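Ribosome maturation protein SDO1 homolog (Methanothermobacter thermautotrophicus, PDB 2WBM) probably takes part in ribosome maturation and binds RNA, as an archaeal member of the flexible, multidomain SDO1/SBDS family. Local coordinates at residues His20-Glu25 against Leu42-Leu47; Asp26-Arg31 against Gly104-Thr109; Arg38-Val43 against Arg71-Gly76; Val58-Val63 against Val96-Leu101. All blocks are in the same frame, centred on the assembly; numbering follows the deposited sequence.

Interaction 1 (His20-Glu25 against Leu42-Leu47); sequences HMVSLE and LVDPDL
His20 and Asp44 form a nearly straight His-carboxylate hydrogen bond that ties the start of the modelled chain to the N-cap residue of helix 45-52. His20 precedes Met21 and probably derives from the expression construct, so this bond may be absent from the natural protein. His20 NE2 donates to Asp44 OD2 at 2.7 Å, with 171° at the hydrogen. The oxygen lies close to the imidazole plane at the ring edge and is met almost along its own C-O axis, while the ring and carboxylate planes are turned 47° apart. The side chains approach from opposite directions, and beside the bond Leu47 CD1 lies 4.1 Å from His20 CD2, in an oblique approach.

As the N-cap, Asp44 has a second task. Its CG is anti to the backbone N (chi1 -177°), which lets OD1 accept from Leu47 N at 2.9 Å, from above the carboxylate plane, while OD2 serves the histidine. Val22 packs beside this carboxylate, its CB 3.4 Å from Asp44 OD2 and its CG1 resting on the Asp44 backbone; its apolar contact is made by CG2, which reaches Pro45 CD at 3.8 Å. Val22 also touches Ala65, so it fills the junction between the leading loop and the end of strand 37-43, where the N-terminal SBDS domain passes from strand to helix. With each carboxylate oxygen gripped by a different donor and the helix N-terminus close by, Asp44 is probably kept charged, which in turn could favour protonation of His20.

Interaction 2 (Asp26-Arg31 against Gly104-Thr109); sequences DAVIAR and GTIQLT
Ile106 spreads two branches over the neighbouring strand: CG2 meets Val28 CG2 at 4.0 Å and CD1 covers the small Ala30 CB at the same distance. The shallow step left by Ala30 between two larger neighbours takes the end of the isoleucine, whose CG1 and CD1 lean toward the facing strand. On this side of the sheet Leu101 and Ile100 of helix 93-103 also come down on Ala30. Farther along, Leu108 CD2 lies tightly beside Val28 CG1 at 3.5 Å, the two side chains pointing the same way.

These bumps ride on an antiparallel pairing in which edge strand 105-107 adds to strand 28-34, the central strand of the three-stranded sheet of the N-terminal SBDS domain. Ile29-Gln107 and Arg31-Thr105 are hydrogen-bonded pairs, and Ala30-Ile106 between them is a non-hydrogen-bonded pair. The shortest bonds, Gln107 N to Ile29 O and Thr105 N to Arg31 O, measure 2.8 Å, whereas Ile29 N to Gln107 O stretches to 3.3 Å.

On the face with Ile29 and Thr105, Gln107 folds over Arg31. Gln107 CG sits 3.6 Å above the centre of the Arg31 guanidinium, and the bend beyond it (chi2 -61°) lays the amide almost parallel to that group, planes 9° apart. Thr105 OG1 donates to Gln107 OE1 at 2.8 Å, in the carbonyl plane, and so fixes the turn of that amide. Gln107 NE2 donates to a water that also accepts weakly from Arg31 NH2. The amide carbon lies nearest Arg31 NH1, while Arg31 NE forms a salt bridge with Glu40.

Interaction 3 (Arg38-Val43 against Arg71-Gly76); sequences RFEVLV and RDARKG
Extended beyond CG (chi2 180°), with CG anti to its own carbonyl carbon (chi1 -64°), the Glu40 side chain reaches from the strand to the backbone of Ala73. There OE1 accepts from Ala73 N at 2.8 Å in a nearly straight bond, met on the anti side of the carboxylate and 32° out of its plane. Beside this bond Ala73 CB packs against Glu40 CB at 3.9 Å and Leu42 CG at 4.0 Å, so the small methyl sits between two side chains of strand 37-43.

An Asx motif, Asp72 OD1 accepting from Lys75 N, and the backbone bond from Gly76 N to Asp72 O brace the turn. This loop lies across an outer strand of the sheet in the N-terminal SBDS domain, on the face opposite Phe39 and Val41. Asp72 OD1 also comes within 4.2 Å of Glu40 OE1, and two waters mediate between these like charges. One donates to Glu40 OE2 and Asp72 OD2 and accepts from Arg38 NH1 at the guanidinium edge; the other donates to Glu40 OE1 at 2.6 Å and weakly to Asp72 OD1. Glu40 OE2 has its salt bridge with Arg31 NE, and Arg38 NE has one with Glu33, positive charges that probably ease the crowding of the two acids.

Interaction 4 (Val58-Val63 against Val96-Leu101); sequences VSVEDV and VTPVIL
Val60 has the largest share of this contact, pressing CG2 into the side of helix 93-103. The methyl lies only 3.4 Å from Thr97 CG2, tighter than usual for two carbons, and 4.0 Å from Pro98 CD, so it fits between the threonine methyl and the CG and CD atoms of Pro98. Its first torsion (chi1 73°) puts CG2 anti to the backbone N and leaves CG1 between the backbone N and the carbonyl carbon. Thr97 offers its methyl to Val60 because its OG1 is turned back to the helix, where it bonds to Pro93 O.

Leu101, one turn after Thr97, is next in buried surface. Its CD1 reaches across to Val63 CG1 at 3.8 Å, the two side chains sliding past each other in opposite directions, and it also touches Val60 CG2 more loosely at 4.5 Å. Val63 presents CG1 to this leucine with the branch anti to its backbone N (chi1 177°). Around the pair, Val63 packs on Val43 and Ala48, and Leu101 on Ala48, Phe51 and Ala30.

No hydrogen bond crosses between the segments. Ser59 is the N-cap of the short helix 60-63 that carries both valines. Val60 and Val63, three residues apart, point toward helix 93-103, and Thr97 and Leu101, four apart, point back at them. This is helix-on-helix packing within the hydrophobic core of the N-terminal SBDS domain, where helix 93-103 also covers the three-stranded sheet.

How the interactions relate
All four contacts belong to one compact region around the sheet formed by strands 37-43, 28-34 and 105-107, with centres 9 to 14 Å apart. Interactions 2 and 3 are the nearest, about 9 Å between centres, joined by the salt bridge from Arg31 NE to Glu40 OE2 at 2.7 Å. Strand 37-43 serves both interactions 1 and 3, which share Leu42 and Val43; Val43 N also lies 2.9 Å from Val28 O of interaction 2. Interaction 4 occupies the helical side: Leu101 CD2 meets Ala30 CB of interaction 2 at 3.8 Å, and Val63 O approaches Asp44 N of interaction 1 at 2.9 Å. Along the chain, interactions 3 and 4 lie inside the loop closed by interaction 2.

Interaction 1 (His20-Glu25 against Leu42-Leu47)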
loop_
_atom_site.group_PDB
_atom_site.type_symbol
_atom_site.label_atom_id
_atom_site.label_comp_id
_atom_site.label_asym_id
_atom_site.label_seq_id
_atom_site.Cartn_x
_atom_site.Cartn_y
_atom_site.Cartn_z
ATOM N N HIS A 20 -15.736 -6.972 5.826
ATOM C CA HIS A 20 -14.537 -7.679 5.364
ATOM C C HIS A 20 -14.356 -9.067 5.980
ATOM O O HIS A 20 -14.779 -9.323 7.111
ATOM C CB HIS A 20 -13.283 -6.826 5.614
ATOM C CG HIS A 20 -12.009 -7.462 5.143
ATOM N ND1 HIS A 20 -11.602 -7.430 3.825
ATOM C CD2 HIS A 20 -11.056 -8.152 5.813
ATOM C CE1 HIS A 20 -10.453 -8.069 3.705
ATOM N NE2 HIS A 20 -10.099 -8.518 4.897
ATOM N N MET A 21 -13.739 -9.961 5.210
ATOM C CA MET A 21 -13.191 -11.212 5.738
ATOM C C MET A 21 -12.158 -11.789 4.784
ATOM O O MET A 21 -12.293 -11.659 3.570
ATOM C CB MET A 21 -14.290 -12.249 5.983
ATOM C CG MET A 21 -13.841 -13.426 6.857
ATOM S SD MET A 21 -13.781 -13.006 8.611
ATOM C CE MET A 21 -13.233 -14.540 9.334
ATOM N N VAL A 22 -11.127 -12.429 5.333
ATOM C CA VAL A 22 -10.215 -13.202 4.500
ATOM C C VAL A 22 -10.908 -14.499 4.114
ATOM O O VAL A 22 -11.517 -15.166 4.963
ATOM C CB VAL A 22 -8.824 -13.461 5.173
ATOM C CG1 VAL A 22 -8.893 -14.502 6.304
ATOM C CG2 VAL A 22 -7.793 -13.866 4.125
ATOM N N SER A 23 -10.844 -14.833 2.827
ATOM C CA SER A 23 -11.272 -16.148 2.367
ATOM C C SER A 23 -10.298 -17.182 2.928
ATOM O O SER A 23 -9.143 -16.857 3.249
ATOM C CB SER A 23 -11.335 -16.209 0.833
ATOM O OG SER A 23 -10.084 -15.892 0.239
ATOM N N LEU A 24 -10.765 -18.415 3.078
ATOM C CA LEU A 24 -9.900 -19.492 3.556
ATOM C C LEU A 24 -8.771 -19.796 2.566
ATOM O O LEU A 24 -7.729 -20.308 2.948
ATOM C CB LEU A 24 -10.723 -20.742 3.838
ATOM C CG LEU A 24 -11.707 -20.594 4.997
ATOM C CD1 LEU A 24 -13.010 -21.317 4.675
ATOM C CD2 LEU A 24 -11.096 -21.072 6.312
ATOM N N GLU A 25 -8.996 -19.460 1.301
ATOM C CA GLU A 25 -7.994 -19.599 0.249
ATOM C C GLU A 25 -6.877 -18.569 0.443
ATOM O O GLU A 25 -5.705 -18.843 0.166
ATOM C CB GLU A 25 -8.663 -19.406 -1.115
ATOM C CG GLU A 25 -7.753 -19.592 -2.327
ATOM C CD GLU A 25 -8.348 -19.015 -3.604
ATOM O OE1 GLU A 25 -8.827 -17.858 -3.581
ATOM O OE2 GLU A 25 -8.328 -19.715 -4.639
ATOM N N LEU A 42 -4.659 -19.133 11.629
ATOM C CA LEU A 42 -5.019 -18.803 10.256
ATOM C C LEU A 42 -5.424 -17.345 10.245
ATOM O O LEU A 42 -6.321 -16.946 11.003
ATOM C CB LEU A 42 -6.186 -19.670 9.783
ATOM C CG LEU A 42 -5.780 -21.124 9.517
ATOM C CD1 LEU A 42 -7.019 -22.023 9.361
ATOM C CD2 LEU A 42 -4.928 -21.151 8.250
ATOM N N VAL A 43 -4.749 -16.556 9.415
ATOM C CA VAL A 43 -4.888 -15.099 9.460
ATOM C C VAL A 43 -5.005 -14.434 8.087
ATOM O O VAL A 43 -4.515 -14.940 7.073
ATOM C CB VAL A 43 -3.706 -14.411 10.256
ATOM C CG1 VAL A 43 -3.678 -14.856 11.725
ATOM C CG2 VAL A 43 -2.346 -14.663 9.578
ATOM N N ASP A 44 -5.672 -13.283 8.068
ATOM C CA ASP A 44 -5.707 -12.412 6.908
ATOM C C ASP A 44 -4.284 -11.864 6.719
ATOM O O ASP A 44 -3.739 -11.266 7.646
ATOM C CB ASP A 44 -6.681 -11.258 7.181
ATOM C CG ASP A 44 -6.842 -10.327 6.003
ATOM O OD1 ASP A 44 -5.837 -9.730 5.560
ATOM O OD2 ASP A 44 -7.994 -10.145 5.541
ATOM N N PRO A 45 -3.680 -12.070 5.531
ATOM C CA PRO A 45 -2.264 -11.706 5.397
ATOM C C PRO A 45 -2.045 -10.188 5.431
ATOM O O PRO A 45 -1.034 -9.723 5.982
ATOM C CB PRO A 45 -1.880 -12.282 4.026
ATOM C CG PRO A 45 -3.165 -12.339 3.259
ATOM C CD PRO A 45 -4.197 -12.720 4.311
ATOM N N ASP A 46 -2.986 -9.433 4.870
ATOM C CA ASP A 46 -2.870 -7.970 4.837
ATOM C C ASP A 46 -3.003 -7.426 6.260
ATOM O O ASP A 46 -2.195 -6.615 6.706
ATOM C CB ASP A 46 -3.945 -7.360 3.947
ATOM C CG ASP A 46 -3.736 -7.671 2.478
ATOM O OD1 ASP A 46 -2.573 -7.682 2.014
ATOM O OD2 ASP A 46 -4.745 -7.892 1.780
ATOM N N LEU A 47 -4.008 -7.908 6.982
ATOM C CA LEU A 47 -4.240 -7.425 8.338
ATOM C C LEU A 47 -3.162 -7.912 9.304
ATOM O O LEU A 47 -2.770 -7.161 10.203
ATOM C CB LEU A 47 -5.644 -7.783 8.822
ATOM C CG LEU A 47 -6.784 -7.074 8.076
ATOM C CD1 LEU A 47 -8.131 -7.575 8.609
ATOM C CD2 LEU A 47 -6.689 -5.542 8.158
#

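Interaction 2 (Asp26-Arg31 against Gly104-Thr109)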
loop_
_atom_site.group_PDB
_atom_site.type_symbol
_atom_site.label_atom_id
_atom_site.label_comp_id
_atom_site.label_asym_id
_atom_site.label_seq_id
_atom_site.Cartn_x
_atom_site.Cartn_y
_atom_site.Cartn_z
ATOM N N ASP A 26 -7.253 -17.386 0.923
ATOM C CA ASP A 26 -6.317 -16.285 1.051
ATOM C C ASP A 26 -5.657 -16.246 2.427
ATOM O O ASP A 26 -4.612 -15.609 2.571
ATOM C CB ASP A 26 -6.994 -14.940 0.730
ATOM C CG ASP A 26 -6.965 -14.589 -0.762
ATOM O OD1 ASP A 26 -7.287 -13.427 -1.084
ATOM O OD2 ASP A 26 -6.629 -15.445 -1.613
ATOM N N ALA A 27 -6.227 -16.944 3.417
ATOM C CA ALA A 27 -5.633 -16.988 4.751
ATOM C C ALA A 27 -4.261 -17.616 4.676
ATOM O O ALA A 27 -4.057 -18.574 3.934
ATOM C CB ALA A 27 -6.496 -17.761 5.747
ATOM N N VAL A 28 -3.340 -17.070 5.463
ATOM C CA VAL A 28 -1.986 -17.604 5.577
ATOM C C VAL A 28 -1.824 -18.072 7.013
ATOM O O VAL A 28 -2.707 -17.850 7.856
ATOM C CB VAL A 28 -0.902 -16.548 5.144
ATOM C CG1 VAL A 28 -1.165 -16.075 3.709
ATOM C CG2 VAL A 28 -0.890 -15.340 6.110
ATOM N N ILE A 29 -0.727 -18.753 7.289
ATOM C CA ILE A 29 -0.480 -19.260 8.615
ATOM C C ILE A 29 0.569 -18.413 9.318
ATOM O O ILE A 29 1.607 -18.098 8.723
ATOM C CB ILE A 29 -0.013 -20.724 8.504
ATOM C CG1 ILE A 29 -1.205 -21.598 8.081
ATOM C CG2 ILE A 29 0.610 -21.202 9.836
ATOM C CD1 ILE A 29 -0.803 -22.988 7.604
ATOM N N ALA A 30 0.286 -18.008 10.551
ATOM C CA ALA A 30 1.325 -17.460 11.423
ATOM C C ALA A 30 1.704 -18.568 12.395
ATOM O O ALA A 30 0.830 -19.191 13.015
ATOM C CB ALA A 30 0.825 -16.205 12.170
ATOM N N ARG A 31 2.995 -18.829 12.503
ATOM C CA ARG A 31 3.517 -19.977 13.238
ATOM C C ARG A 31 4.519 -19.514 14.290
ATOM O O ARG A 31 5.358 -18.654 14.020
ATOM C CB ARG A 31 4.253 -20.896 12.249
ATOM C CG ARG A 31 4.987 -22.051 12.901
ATOM C CD ARG A 31 5.746 -22.828 11.874
ATOM N NE ARG A 31 4.859 -23.590 10.992
ATOM C CZ ARG A 31 5.238 -24.158 9.844
ATOM N NH1 ARG A 31 6.502 -24.077 9.405
ATOM N NH2 ARG A 31 4.351 -24.849 9.135
ATOM N N GLY A 104 6.442 -14.743 15.802
ATOM C CA GLY A 104 6.486 -15.909 14.916
ATOM C C GLY A 104 6.790 -15.590 13.469
ATOM O O GLY A 104 7.279 -14.493 13.143
ATOM N N THR A 105 6.534 -16.575 12.609
ATOM C CA THR A 105 6.832 -16.475 11.176
ATOM C C THR A 105 5.525 -16.563 10.400
ATOM O O THR A 105 4.486 -16.877 10.973
ATOM C CB THR A 105 7.745 -17.626 10.716
ATOM O OG1 THR A 105 7.137 -18.889 11.055
ATOM C CG2 THR A 105 9.126 -17.514 11.368
ATOM N N ILE A 106 5.595 -16.281 9.101
ATOM C CA ILE A 106 4.443 -16.403 8.213
ATOM C C ILE A 106 4.739 -17.515 7.213
ATOM O O ILE A 106 5.817 -17.555 6.615
ATOM C CB ILE A 106 4.182 -15.083 7.442
ATOM C CG1 ILE A 106 3.821 -13.945 8.411
ATOM C CG2 ILE A 106 3.100 -15.283 6.371
ATOM C CD1 ILE A 106 2.502 -14.112 9.150
ATOM N N GLN A 107 3.786 -18.429 7.061
ATOM C CA GLN A 107 3.947 -19.559 6.155
ATOM C C GLN A 107 2.966 -19.409 5.004
ATOM O O GLN A 107 1.745 -19.240 5.236
ATOM C CB GLN A 107 3.697 -20.870 6.921
ATOM C CG GLN A 107 4.531 -21.001 8.211
ATOM C CD GLN A 107 6.039 -20.989 7.959
ATOM O OE1 GLN A 107 6.800 -20.366 8.707
ATOM N NE2 GLN A 107 6.475 -21.664 6.896
ATOM N N LEU A 108 3.510 -19.458 3.792
ATOM C CA LEU A 108 2.766 -19.300 2.551
ATOM C C LEU A 108 2.837 -20.562 1.731
ATOM O O LEU A 108 3.854 -21.259 1.749
ATOM C CB LEU A 108 3.365 -18.167 1.707
ATOM C CG LEU A 108 3.531 -16.812 2.400
ATOM C CD1 LEU A 108 4.140 -15.814 1.452
ATOM C CD2 LEU A 108 2.199 -16.296 2.969
ATOM N N THR A 109 1.790 -20.828 0.950
ATOM C CA THR A 109 1.867 -21.897 -0.065
ATOM C C THR A 109 2.646 -21.335 -1.255
ATOM O O THR A 109 2.865 -20.115 -1.335
ATOM C CB THR A 109 0.470 -22.326 -0.535
ATOM O OG1 THR A 109 -0.133 -21.257 -1.272
ATOM C CG2 THR A 109 -0.429 -22.681 0.661
HETATM O O HOH W 1 4.562 -24.061 5.869
#

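Interaction 3 (Arg38-Val43 against Arg71-Gly76)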
loop_
_atom_site.group_PDB
_atom_site.type_symbol
_atom_site.label_atom_id
_atom_site.label_comp_id
_atom_site.label_asym_id
_atom_site.label_seq_id
_atom_site.Cartn_x
_atom_site.Cartn_y
_atom_site.Cartn_z
ATOM N N ARG A 38 5.040 -26.584 17.404
ATOM C CA ARG A 38 4.389 -25.508 16.656
ATOM C C ARG A 38 2.985 -25.150 17.140
ATOM O O ARG A 38 2.194 -26.012 17.525
ATOM C CB ARG A 38 4.286 -25.849 15.175
ATOM C CG ARG A 38 5.616 -25.941 14.494
ATOM C CD ARG A 38 5.451 -26.409 13.092
ATOM N NE ARG A 38 6.754 -26.587 12.472
ATOM C CZ ARG A 38 6.946 -27.019 11.231
ATOM N NH1 ARG A 38 5.907 -27.324 10.461
ATOM N NH2 ARG A 38 8.176 -27.155 10.770
ATOM N N PHE A 39 2.727 -23.856 17.129
ATOM C CA PHE A 39 1.431 -23.254 17.391
ATOM C C PHE A 39 1.170 -22.344 16.206
ATOM O O PHE A 39 2.036 -21.529 15.818
ATOM C CB PHE A 39 1.461 -22.435 18.685
ATOM C CG PHE A 39 1.709 -23.252 19.929
ATOM C CD1 PHE A 39 0.639 -23.718 20.698
ATOM C CD2 PHE A 39 3.016 -23.535 20.345
ATOM C CE1 PHE A 39 0.857 -24.452 21.861
ATOM C CE2 PHE A 39 3.263 -24.287 21.490
ATOM C CZ PHE A 39 2.179 -24.745 22.275
ATOM N N GLU A 40 -0.002 -22.497 15.601
ATOM C CA GLU A 40 -0.310 -21.838 14.338
ATOM C C GLU A 40 -1.703 -21.255 14.383
ATOM O O GLU A 40 -2.612 -21.842 14.991
ATOM C CB GLU A 40 -0.243 -22.819 13.176
ATOM C CG GLU A 40 1.194 -23.373 12.964
ATOM C CD GLU A 40 1.333 -24.356 11.835
ATOM O OE1 GLU A 40 0.326 -24.702 11.162
ATOM O OE2 GLU A 40 2.486 -24.798 11.621
ATOM N N VAL A 41 -1.863 -20.123 13.707
ATOM C CA VAL A 41 -3.187 -19.525 13.515
ATOM C C VAL A 41 -3.397 -19.166 12.053
ATOM O O VAL A 41 -2.431 -18.960 11.320
ATOM C CB VAL A 41 -3.393 -18.260 14.417
ATOM C CG1 VAL A 41 -3.572 -18.687 15.880
ATOM C CG2 VAL A 41 -2.222 -17.233 14.258
ATOM N N LEU A 42 -4.659 -19.133 11.629
ATOM C CA LEU A 42 -5.019 -18.803 10.256
ATOM C C LEU A 42 -5.424 -17.345 10.245
ATOM O O LEU A 42 -6.321 -16.946 11.003
ATOM C CB LEU A 42 -6.186 -19.670 9.783
ATOM C CG LEU A 42 -5.780 -21.124 9.517
ATOM C CD1 LEU A 42 -7.019 -22.023 9.361
ATOM C CD2 LEU A 42 -4.928 -21.151 8.250
ATOM N N VAL A 43 -4.749 -16.556 9.415
ATOM C CA VAL A 43 -4.888 -15.099 9.460
ATOM C C VAL A 43 -5.005 -14.434 8.087
ATOM O O VAL A 43 -4.515 -14.940 7.073
ATOM C CB VAL A 43 -3.706 -14.411 10.256
ATOM C CG1 VAL A 43 -3.678 -14.856 11.725
ATOM C CG2 VAL A 43 -2.346 -14.663 9.578
ATOM N N ARG A 71 -2.072 -26.864 16.312
ATOM C CA ARG A 71 -0.736 -27.449 16.273
ATOM C C ARG A 71 -0.274 -27.438 14.822
ATOM O O ARG A 71 0.891 -27.164 14.536
ATOM C CB ARG A 71 -0.772 -28.877 16.790
ATOM C CG ARG A 71 -1.209 -28.932 18.264
ATOM C CD ARG A 71 -1.285 -30.358 18.726
ATOM N NE ARG A 71 0.017 -30.843 19.205
ATOM C CZ ARG A 71 0.339 -32.124 19.351
ATOM N NH1 ARG A 71 -0.512 -33.078 19.000
ATOM N NH2 ARG A 71 1.533 -32.451 19.819
ATOM N N ASP A 72 -1.189 -27.773 13.909
ATOM C CA ASP A 72 -0.903 -27.694 12.481
ATOM C C ASP A 72 -2.162 -27.216 11.777
ATOM O O ASP A 72 -3.146 -27.945 11.681
ATOM C CB ASP A 72 -0.423 -29.036 11.909
ATOM C CG ASP A 72 0.001 -28.922 10.445
ATOM O OD1 ASP A 72 -0.806 -28.443 9.625
ATOM O OD2 ASP A 72 1.144 -29.301 10.114
ATOM N N ALA A 73 -2.118 -25.983 11.289
ATOM C CA ALA A 73 -3.321 -25.335 10.765
ATOM C C ALA A 73 -3.793 -25.892 9.428
ATOM O O ALA A 73 -4.976 -25.813 9.108
ATOM C CB ALA A 73 -3.126 -23.823 10.699
ATOM N N ARG A 74 -2.894 -26.466 8.643
ATOM C CA ARG A 74 -3.355 -27.062 7.405
ATOM C C ARG A 74 -3.932 -28.458 7.645
ATOM O O ARG A 74 -4.846 -28.866 6.941
ATOM C CB ARG A 74 -2.274 -27.055 6.320
ATOM C CG ARG A 74 -1.940 -25.653 5.787
ATOM C CD ARG A 74 -3.177 -24.870 5.321
ATOM N NE ARG A 74 -2.841 -23.507 4.901
ATOM C CZ ARG A 74 -3.727 -22.546 4.644
ATOM N NH1 ARG A 74 -5.025 -22.776 4.761
ATOM N NH2 ARG A 74 -3.310 -21.345 4.267
ATOM N N LYS A 75 -3.418 -29.166 8.639
ATOM C CA LYS A 75 -3.906 -30.518 8.901
ATOM C C LYS A 75 -5.090 -30.518 9.870
ATOM O O LYS A 75 -5.830 -31.499 9.952
ATOM C CB LYS A 75 -2.758 -31.426 9.356
ATOM C CG LYS A 75 -1.979 -31.923 8.159
ATOM C CD LYS A 75 -0.583 -32.400 8.475
ATOM C CE LYS A 75 0.107 -32.761 7.163
ATOM N NZ LYS A 75 1.535 -33.111 7.356
ATOM N N GLY A 76 -5.268 -29.400 10.559
ATOM C CA GLY A 76 -6.439 -29.175 11.408
ATOM C C GLY A 76 -6.334 -29.725 12.817
ATOM O O GLY A 76 -7.333 -29.780 13.544
HETATM O O HOH W 2 3.010 -27.591 11.561
HETATM O O HOH W 3 0.780 -25.815 8.803
#

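Interaction 4 (Val58-Val63 against Val96-Leu101)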
loop_
_atom_site.group_PDB
_atom_site.type_symbol
_atom_site.label_atom_id
_atom_site.label_comp_id
_atom_site.label_asym_id
_atom_site.label_seq_id
_atom_site.Cartn_x
_atom_site.Cartn_y
_atom_site.Cartn_z
ATOM N N VAL A 58 -5.233 -2.152 14.112
ATOM C CA VAL A 58 -5.905 -3.383 13.705
ATOM C C VAL A 58 -6.101 -4.297 14.912
ATOM O O VAL A 58 -5.150 -4.605 15.628
ATOM C CB VAL A 58 -5.088 -4.138 12.618
ATOM C CG1 VAL A 58 -5.751 -5.463 12.239
ATOM C CG2 VAL A 58 -4.903 -3.268 11.380
ATOM N N SER A 59 -7.332 -4.743 15.133
ATOM C CA SER A 59 -7.612 -5.639 16.249
ATOM C C SER A 59 -7.324 -7.090 15.888
ATOM O O SER A 59 -7.522 -7.514 14.742
ATOM C CB SER A 59 -9.060 -5.497 16.706
ATOM O OG SER A 59 -9.892 -6.344 15.941
ATOM N N VAL A 60 -6.868 -7.854 16.876
ATOM C CA VAL A 60 -6.566 -9.255 16.674
ATOM C C VAL A 60 -7.791 -10.040 16.162
ATOM O O VAL A 60 -7.643 -10.956 15.336
ATOM C CB VAL A 60 -5.906 -9.904 17.932
ATOM C CG1 VAL A 60 -6.902 -10.120 19.067
ATOM C CG2 VAL A 60 -5.241 -11.208 17.552
ATOM N N GLU A 61 -8.987 -9.658 16.624
ATOM C CA GLU A 61 -10.227 -10.300 16.185
ATOM C C GLU A 61 -10.427 -10.157 14.675
ATOM O O GLU A 61 -10.950 -11.060 14.029
ATOM C CB GLU A 61 -11.440 -9.754 16.943
ATOM C CG GLU A 61 -11.430 -10.131 18.422
ATOM C CD GLU A 61 -10.768 -9.084 19.320
ATOM O OE1 GLU A 61 -9.925 -8.292 18.838
ATOM O OE2 GLU A 61 -11.100 -9.058 20.525
ATOM N N ASP A 62 -9.985 -9.042 14.107
ATOM C CA ASP A 62 -10.116 -8.857 12.664
ATOM C C ASP A 62 -9.033 -9.608 11.868
ATOM O O ASP A 62 -9.220 -9.905 10.693
ATOM C CB ASP A 62 -10.169 -7.378 12.315
ATOM C CG ASP A 62 -11.440 -6.704 12.854
ATOM O OD1 ASP A 62 -12.503 -7.367 12.944
ATOM O OD2 ASP A 62 -11.370 -5.523 13.206
ATOM N N VAL A 63 -7.915 -9.908 12.515
ATOM C CA VAL A 63 -6.812 -10.628 11.870
ATOM C C VAL A 63 -7.150 -12.124 11.686
ATOM O O VAL A 63 -6.858 -12.708 10.640
ATOM C CB VAL A 63 -5.493 -10.466 12.663
ATOM C CG1 VAL A 63 -4.374 -11.278 12.021
ATOM C CG2 VAL A 63 -5.081 -9.004 12.740
ATOM N N VAL A 96 -3.164 -15.537 22.899
ATOM C CA VAL A 96 -2.061 -16.273 22.283
ATOM C C VAL A 96 -1.688 -15.680 20.917
ATOM O O VAL A 96 -0.505 -15.546 20.582
ATOM C CB VAL A 96 -2.401 -17.775 22.162
ATOM C CG1 VAL A 96 -1.358 -18.512 21.300
ATOM C CG2 VAL A 96 -2.498 -18.402 23.552
ATOM N N THR A 97 -2.705 -15.348 20.128
ATOM C CA THR A 97 -2.488 -14.908 18.746
ATOM C C THR A 97 -1.544 -13.690 18.585
ATOM O O THR A 97 -0.681 -13.714 17.694
ATOM C CB THR A 97 -3.834 -14.696 18.017
ATOM O OG1 THR A 97 -4.494 -15.958 17.883
ATOM C CG2 THR A 97 -3.620 -14.074 16.645
ATOM N N PRO A 98 -1.686 -12.639 19.424
ATOM C CA PRO A 98 -0.755 -11.498 19.280
ATOM C C PRO A 98 0.698 -11.905 19.472
ATOM O O PRO A 98 1.577 -11.335 18.815
ATOM C CB PRO A 98 -1.175 -10.549 20.404
ATOM C CG PRO A 98 -2.614 -10.864 20.647
ATOM C CD PRO A 98 -2.744 -12.344 20.414
ATOM N N VAL A 99 0.951 -12.883 20.345
ATOM C CA VAL A 99 2.324 -13.388 20.549
ATOM C C VAL A 99 2.812 -14.134 19.295
ATOM O O VAL A 99 3.942 -13.919 18.828
ATOM C CB VAL A 99 2.445 -14.286 21.805
ATOM C CG1 VAL A 99 3.905 -14.687 22.033
ATOM C CG2 VAL A 99 1.908 -13.532 23.039
ATOM N N ILE A 100 1.951 -14.973 18.733
ATOM C CA ILE A 100 2.317 -15.696 17.511
ATOM C C ILE A 100 2.593 -14.692 16.383
ATOM O O ILE A 100 3.603 -14.799 15.675
ATOM C CB ILE A 100 1.268 -16.729 17.091
ATOM C CG1 ILE A 100 1.143 -17.821 18.161
ATOM C CG2 ILE A 100 1.656 -17.351 15.743
ATOM C CD1 ILE A 100 0.073 -18.874 17.848
ATOM N N LEU A 101 1.716 -13.703 16.233
ATOM C CA LEU A 101 1.909 -12.681 15.188
ATOM C C LEU A 101 3.184 -11.855 15.352
ATOM O O LEU A 101 3.894 -11.545 14.370
ATOM C CB LEU A 101 0.686 -11.758 15.110
ATOM C CG LEU A 101 -0.575 -12.392 14.508
ATOM C CD1 LEU A 101 -1.771 -11.492 14.740
ATOM C CD2 LEU A 101 -0.385 -12.672 13.005
#